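Local structure of cytoplasmic protein (Bacillus cereus, 2O3L) at residues I24-Y27 with M28-F31; N35-D38 with M39-I42. The protein is of unknown function; the part described is an all-helical fragment of a DUF1048-family protein, folded as a left-handed superhelix. All coordinates share one frame; numbering follows the deposited sequence. Where two conformers were deposited one is given.

Contact 1: residues I24-Y27 with M28-F31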
# COMPACT_ATOMS: atom_id res chain seq x y z
N ILE A 24 -1.83 -5.58 -2.47
CA ILE A 24 -2.70 -4.46 -2.13
C ILE A 24 -3.02 -3.56 -3.32
O ILE A 24 -4.17 -3.14 -3.51
CB ILE A 24 -2.03 -3.62 -1.05
CG1 ILE A 24 -1.94 -4.45 0.23
CG2 ILE A 24 -2.84 -2.36 -0.78
CD1 ILE A 24 -1.16 -3.79 1.32
N GLN A 25 -2.00 -3.27 -4.12
CA GLN A 25 -2.21 -2.49 -5.34
C GLN A 25 -3.21 -3.20 -6.26
O GLN A 25 -4.19 -2.60 -6.75
CB GLN A 25 -0.87 -2.26 -6.03
CG GLN A 25 -0.93 -1.35 -7.20
CD GLN A 25 0.44 -1.04 -7.72
OE1 GLN A 25 1.26 -1.94 -7.87
NE2 GLN A 25 0.71 0.25 -8.01
N ASN A 26 -3.03 -4.50 -6.43
CA ASN A 26 -3.95 -5.24 -7.26
C ASN A 26 -5.35 -5.30 -6.63
O ASN A 26 -6.37 -5.20 -7.34
CB ASN A 26 -3.41 -6.63 -7.57
CG ASN A 26 -2.38 -6.62 -8.69
OD1 ASN A 26 -2.74 -6.47 -9.87
ND2 ASN A 26 -1.11 -6.73 -8.33
N TYR A 27 -5.41 -5.49 -5.33
CA TYR A 27 -6.71 -5.59 -4.66
C TYR A 27 -7.50 -4.27 -4.91
O TYR A 27 -8.67 -4.27 -5.28
CB TYR A 27 -6.55 -5.88 -3.18
CG TYR A 27 -7.89 -6.00 -2.49
CD1 TYR A 27 -8.61 -4.86 -2.08
CD2 TYR A 27 -8.43 -7.23 -2.23
CE1 TYR A 27 -9.84 -4.98 -1.43
CE2 TYR A 27 -9.67 -7.37 -1.59
CZ TYR A 27 -10.37 -6.25 -1.21
OH TYR A 27 -11.57 -6.42 -0.61
N MSE A 28 -6.81 -3.15 -4.78
CA MSE A 28 -7.43 -1.84 -4.93
C MSE A 28 -7.90 -1.59 -6.36
O MSE A 28 -8.99 -1.09 -6.58
CB MSE A 28 -6.44 -0.76 -4.47
CG MSE A 28 -6.24 -0.85 -2.98
SE MSE A 28 -5.11 0.57 -2.29
CE MSE A 28 -5.94 2.04 -3.13
N TRP A 29 -7.10 -2.00 -7.33
CA TRP A 29 -7.50 -1.90 -8.72
C TRP A 29 -8.66 -2.87 -9.06
O TRP A 29 -9.51 -2.58 -9.91
CB TRP A 29 -6.31 -2.24 -9.59
CG TRP A 29 -5.28 -1.16 -9.74
CD1 TRP A 29 -5.45 0.18 -9.62
CD2 TRP A 29 -3.92 -1.35 -10.12
NE1 TRP A 29 -4.27 0.84 -9.87
CE2 TRP A 29 -3.32 -0.08 -10.19
CE3 TRP A 29 -3.13 -2.48 -10.36
CZ2 TRP A 29 -1.96 0.09 -10.51
CZ3 TRP A 29 -1.78 -2.31 -10.68
CH2 TRP A 29 -1.22 -1.03 -10.78
N ASN A 30 -8.69 -4.01 -8.39
CA ASN A 30 -9.75 -4.96 -8.55
C ASN A 30 -11.05 -4.47 -7.96
O ASN A 30 -12.09 -4.72 -8.52
CB ASN A 30 -9.37 -6.28 -7.89
CG ASN A 30 -8.34 -7.09 -8.71
OD1 ASN A 30 -8.16 -6.84 -9.90
ND2 ASN A 30 -7.69 -8.07 -8.07
N PHE A 31 -10.99 -3.83 -6.80
CA PHE A 31 -12.22 -3.55 -6.05
C PHE A 31 -12.54 -2.08 -5.86
O PHE A 31 -13.64 -1.78 -5.47
CB PHE A 31 -12.15 -4.20 -4.68
CG PHE A 31 -12.21 -5.70 -4.72
CD1 PHE A 31 -13.42 -6.36 -4.77
CD2 PHE A 31 -11.05 -6.45 -4.69
CE1 PHE A 31 -13.46 -7.72 -4.80
CE2 PHE A 31 -11.09 -7.82 -4.69
CZ PHE A 31 -12.28 -8.45 -4.76
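The ring of Tyr27 overlaps that of Phe31 one turn later, in an offset stack with centroids 4.4 Å apart and planes inclined by 30°. Both lie in the last turns of helix 15-31, part of the left-handed superhelix fold, and they exemplify how side chains spaced i, i+4 meet along a helix. Phe31 brings one side of its ring rather than its middle: CD2 sits over the centre of the Tyr27 face, and the Phe31 CE2 to Tyr27 CE2 approach is 3.4 Å. With its CG anti to the backbone N (chi1 -179°), Tyr27 swings its ring to the carbonyl side, where Phe31, whose CG lies beside its own N, leans back to meet it. Asp73 of helix 68-82 hydrogen-bonds the Tyr27 hydroxyl and helps to fix the outer end of this ring.

A different overlap joins Gln25 and Trp29. The extended chain of Gln25 runs alongside the indole, its CG making a CH-pi contact over one face, 3.6 Å from the centroid of the six-membered ring. Further out, the carboxamide runs on past the CH2 rim of the ring, its plane only 12° from that of the indole, with Gln25 CD 3.5 Å from Trp29 CH2. Its NE2 also makes a weak hydrogen bond to Gln43. At the edge of the indole, Asn26 OD1 approaches Trp29 CE3 at 4.0 Å, while Asn26 ND2 is bonded to Lys22 O.

Toward the interior, Ile24 and the selenomethionine Met28 lie side by side between helices 36-56 and 68-82, and Ile24 CG2 rests 4.0 Å from Met28 SE. Beneath the ring stack, the helix backbone closes with Phe31 N donating to Tyr27 O at 2.8 Å.

Contact 2: residues N35-D38 with M39-I42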
# COMPACT_ATOMS: atom_id res chain seq x y z
N ASN A 35 -12.18 7.47 -7.48
CA ASN A 35 -11.24 8.16 -8.31
C ASN A 35 -9.90 7.47 -8.27
O ASN A 35 -9.37 7.13 -7.20
CB ASN A 35 -11.17 9.60 -7.82
CG ASN A 35 -10.48 10.52 -8.78
OD1 ASN A 35 -9.33 10.33 -9.13
ND2 ASN A 35 -11.15 11.56 -9.13
N GLY A 36 -9.34 7.26 -9.45
CA GLY A 36 -7.99 6.69 -9.54
C GLY A 36 -6.94 7.48 -8.76
O GLY A 36 -6.00 6.87 -8.25
N MSE A 37 -7.05 8.82 -8.72
CA MSE A 37 -6.11 9.64 -7.95
C MSE A 37 -6.16 9.40 -6.44
O MSE A 37 -5.13 9.42 -5.77
CB MSE A 37 -6.31 11.12 -8.22
CG MSE A 37 -5.98 11.51 -9.65
SE MSE A 37 -4.24 10.77 -10.18
CE MSE A 37 -3.18 12.09 -9.08
N ASP A 38 -7.36 9.18 -5.91
CA ASP A 38 -7.53 8.81 -4.51
C ASP A 38 -6.84 7.51 -4.17
O ASP A 38 -6.17 7.39 -3.15
CB ASP A 38 -9.01 8.69 -4.16
CG ASP A 38 -9.76 10.01 -4.26
OD1 ASP A 38 -9.17 11.13 -4.33
OD2 ASP A 38 -10.99 9.92 -4.29
N MSE A 39 -7.02 6.52 -5.04
CA MSE A 39 -6.37 5.24 -4.84
C MSE A 39 -4.85 5.37 -4.89
O MSE A 39 -4.17 4.76 -4.10
CB MSE A 39 -6.88 4.19 -5.86
CG MSE A 39 -8.38 3.86 -5.71
SE MSE A 39 -9.01 3.33 -3.88
CE MSE A 39 -8.93 1.49 -4.02
N LEU A 40 -4.33 6.20 -5.79
CA LEU A 40 -2.89 6.44 -5.86
C LEU A 40 -2.41 7.18 -4.60
O LEU A 40 -1.38 6.84 -4.05
CB LEU A 40 -2.52 7.27 -7.08
CG LEU A 40 -2.50 6.49 -8.41
CD1 LEU A 40 -2.46 7.48 -9.54
CD2 LEU A 40 -1.34 5.43 -8.44
N HIS A 41 -3.13 8.22 -4.17
CA HIS A 41 -2.72 8.93 -2.94
C HIS A 41 -2.66 7.95 -1.75
O HIS A 41 -1.71 7.96 -0.99
CB HIS A 41 -3.61 10.14 -2.70
CG HIS A 41 -3.35 11.24 -3.69
ND1 HIS A 41 -4.34 12.06 -4.18
CD2 HIS A 41 -2.21 11.62 -4.29
CE1 HIS A 41 -3.81 12.91 -5.03
NE2 HIS A 41 -2.51 12.66 -5.12
N ILE A 42 -3.61 7.03 -1.66
CA ILE A 42 -3.63 6.08 -0.56
C ILE A 42 -2.44 5.15 -0.67
O ILE A 42 -1.82 4.79 0.32
CB ILE A 42 -4.92 5.21 -0.55
CG1 ILE A 42 -6.15 6.06 -0.33
CG2 ILE A 42 -4.86 4.18 0.55
CD1 ILE A 42 -7.46 5.41 -0.86
O HOH W 1 -6.80 12.10 -3.25
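Met39 donates its N-H to Asn35 O, 3.2 Å away. Asn35 is the N-cap of helix 36-56 and serves the first turn twice, because its side-chain OD1 also accepts from Met37 N at 2.8 Å. The side chain of Met39, a selenomethionine with two modelled conformers, leads off toward Val76 of helix 68-82.

Leu40 follows on another side of the helix, where its CD1 packs against the selenium of Met37, with 3.8 Å between Leu40 CD1 and Met37 SE. Met37 is bent at both chi2 (-48°) and chi3, a fold that turns its CE back toward the imidazole of His41.

His41 thus has Met37 CE near its NE2, while Met37 O lies over a face of the ring and accepts the His41 backbone N-H. In the plane of the imidazole, a water sits 2.6 Å from His41 ND1 and donates to Asp38 OD1 at 2.8 Å. Ile42 then bonds Asp38 O through its N, with its CG1 3.1 Å from that same Asp38 O.

Water, rather than direct pairing, therefore connects Asp38 to His41, whose OD1 and ND1 are 4.9 Å apart. The two groups are coupled through this shared molecule; a carboxylate so close could favour a protonated imidazole, though the first turn of the helix would work against it.

In the fold
Contacts 1 and 2 come in series along the chain, one near the end of helix 15-31 and the other at the start of helix 36-56, with centres about 11 Å apart. Their buried faces meet through the selenomethionines: Met28 CE lies 4.2 Å from Ile42 CB, and it also approaches Met39, although the exact spacing there is doubtful because Met39 has two conformers. Val76 of helix 68-82 touches both Met28 and Met39, so a third helix completes this apolar junction. The water-linked Asp38 and His41 belong to a more exposed part of contact 2. Each contact is local to its own helix, and the apolar residues Met28, Met39 and Ile42 join the two helices.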